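Local atomic coordinates of ABC transporter, substrate-binding protein (Streptococcus pneumoniae, PDB entry 5G5Y), a protein that binds short- and long-chain fructooligosaccharides, preferring tetrasaccharides and larger, as the solute-binding component of the FusABC-MsmK ABC transporter. Residues Pro182-Ser187 and Leu242-Ala247. Numbering follows the deposited sequence.
Sequences PFSFIS and LIDKEA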
# COMPACT_ATOMS: atom_id res chain seq x y z
N PRO A 182 -6.37 27.00 6.15
CA PRO A 182 -6.70 26.17 7.30
C PRO A 182 -6.69 24.66 7.07
O PRO A 182 -6.19 23.92 7.92
CB PRO A 182 -8.09 26.65 7.69
CG PRO A 182 -8.09 28.10 7.20
CD PRO A 182 -7.41 28.02 5.90
N PHE A 183 -7.27 24.23 5.94
CA PHE A 183 -7.52 22.79 5.65
C PHE A 183 -7.22 22.51 4.18
O PHE A 183 -7.74 23.19 3.30
CB PHE A 183 -8.99 22.52 5.97
CG PHE A 183 -9.40 21.08 6.00
CD1 PHE A 183 -9.29 20.33 7.17
CD2 PHE A 183 -10.05 20.50 4.90
CE1 PHE A 183 -9.73 19.02 7.23
CE2 PHE A 183 -10.49 19.17 4.97
CZ PHE A 183 -10.33 18.45 6.12
N SER A 184 -6.35 21.54 3.90
CA SER A 184 -6.00 21.19 2.53
C SER A 184 -5.85 19.69 2.36
O SER A 184 -5.69 18.95 3.32
CB SER A 184 -4.71 21.88 2.10
OG SER A 184 -4.64 21.87 0.69
N PHE A 185 -5.94 19.28 1.11
CA PHE A 185 -5.88 17.89 0.70
C PHE A 185 -5.75 17.87 -0.78
O PHE A 185 -5.90 18.92 -1.46
CB PHE A 185 -7.16 17.16 1.14
CG PHE A 185 -8.44 17.87 0.72
CD1 PHE A 185 -8.99 17.67 -0.55
CD2 PHE A 185 -9.07 18.73 1.59
CE1 PHE A 185 -10.18 18.34 -0.93
CE2 PHE A 185 -10.26 19.38 1.22
CZ PHE A 185 -10.81 19.19 -0.03
N ILE A 186 -5.39 16.71 -1.29
CA ILE A 186 -5.50 16.40 -2.72
C ILE A 186 -6.64 15.41 -2.84
O ILE A 186 -6.54 14.26 -2.42
CB ILE A 186 -4.21 15.83 -3.34
CG1 ILE A 186 -3.01 16.77 -3.08
CG2 ILE A 186 -4.37 15.60 -4.84
CD1 ILE A 186 -1.71 16.26 -3.62
N SER A 187 -7.71 15.86 -3.46
CA SER A 187 -8.95 15.06 -3.54
C SER A 187 -8.88 13.80 -4.42
O SER A 187 -8.35 13.79 -5.54
CB SER A 187 -10.11 15.94 -4.01
OG SER A 187 -11.34 15.19 -4.02
N LEU A 242 -12.77 27.67 4.86
CA LEU A 242 -11.67 27.03 5.57
C LEU A 242 -10.84 26.11 4.68
O LEU A 242 -9.73 25.73 5.08
CB LEU A 242 -12.22 26.29 6.78
CG LEU A 242 -12.98 27.13 7.81
CD1 LEU A 242 -13.65 26.26 8.89
CD2 LEU A 242 -12.07 28.18 8.44
N ILE A 243 -11.34 25.77 3.48
CA ILE A 243 -10.64 24.86 2.59
C ILE A 243 -9.78 25.64 1.60
O ILE A 243 -10.21 26.66 1.07
CB ILE A 243 -11.62 23.92 1.81
CG1 ILE A 243 -12.47 23.10 2.80
CG2 ILE A 243 -10.84 23.00 0.89
CD1 ILE A 243 -13.43 22.10 2.15
N ASP A 244 -8.56 25.14 1.40
CA ASP A 244 -7.69 25.53 0.31
C ASP A 244 -8.47 25.77 -0.99
O ASP A 244 -9.09 24.84 -1.52
CB ASP A 244 -6.61 24.42 0.12
CG ASP A 244 -5.41 24.87 -0.69
OD1 ASP A 244 -5.56 25.78 -1.52
OD2 ASP A 244 -4.30 24.27 -0.53
N LYS A 245 -8.43 27.00 -1.53
CA LYS A 245 -9.16 27.26 -2.80
C LYS A 245 -8.73 26.41 -4.00
O LYS A 245 -9.48 26.29 -4.98
CB LYS A 245 -9.21 28.77 -3.16
CG LYS A 245 -7.92 29.55 -2.95
CD LYS A 245 -7.78 30.73 -3.91
CE LYS A 245 -6.34 31.24 -3.96
NZ LYS A 245 -5.45 30.35 -4.76
N GLU A 246 -7.54 25.79 -3.93
CA GLU A 246 -7.04 24.89 -4.97
C GLU A 246 -7.18 23.38 -4.67
O GLU A 246 -6.69 22.57 -5.44
CB GLU A 246 -5.54 25.16 -5.21
CG GLU A 246 -5.09 26.60 -5.44
CD GLU A 246 -3.58 26.66 -5.71
OE1 GLU A 246 -2.76 26.63 -4.75
OE2 GLU A 246 -3.19 26.68 -6.89
N ALA A 247 -7.84 23.01 -3.58
CA ALA A 247 -7.85 21.62 -3.09
C ALA A 247 -8.35 20.62 -4.13
O ALA A 247 -7.87 19.48 -4.17
CB ALA A 247 -8.66 21.52 -1.82
O HOH W 1 -7.04 17.86 -6.01
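Phe183 and Ile243 form a single beta bridge, made where strand 181-183, at one edge of its sheet, meets the loop between helices 225-239 and 252-260. Its firm bond runs from Asp244 N to Phe183 O, 2.8 Å long and almost straight at 175°. Ile243 CA sends a C-H toward the same oxygen, whereas the bond from Phe183 N to Leu242 O is weak and bent. On its other side the strand pairs with Val266 of strand 264-269.

Among the side chains, one polar link crosses: Ser184 OG donates to Asp244 OD2 over 2.7 Å, meeting the anti side of the carboxylate. With CG anti to the backbone N (chi1 -163°), Asp244 also accepts Glu246 N on OD1, from above the carboxylate plane, an Asx turn that sits on the type I turn 244-247. Lys258 forms a salt bridge to OD2 as well.

Apolar groups pack on Phe185. Ala247 CB lies 3.8 Å from the centroid of the Phe185 ring, over one face, a CH-pi contact, while Ile243 CG2 comes within 3.7 Å of Phe185 CE2. Ile243 and Phe183 run alongside each other, pointing the same way, and helix 225-239 packs against both through Leu237. Farther along, a water donates to Ala247 O at 2.6 Å and is held weakly by Ser187 N.

Asp244 is thus gripped at three points: its N bonds to Phe183 O, OD1 accepts Glu246 N, and OD2 is shared by Ser184 and Lys258, fixing the turn against the strand, and the nearby Lys258 probably favours the charged carboxylate.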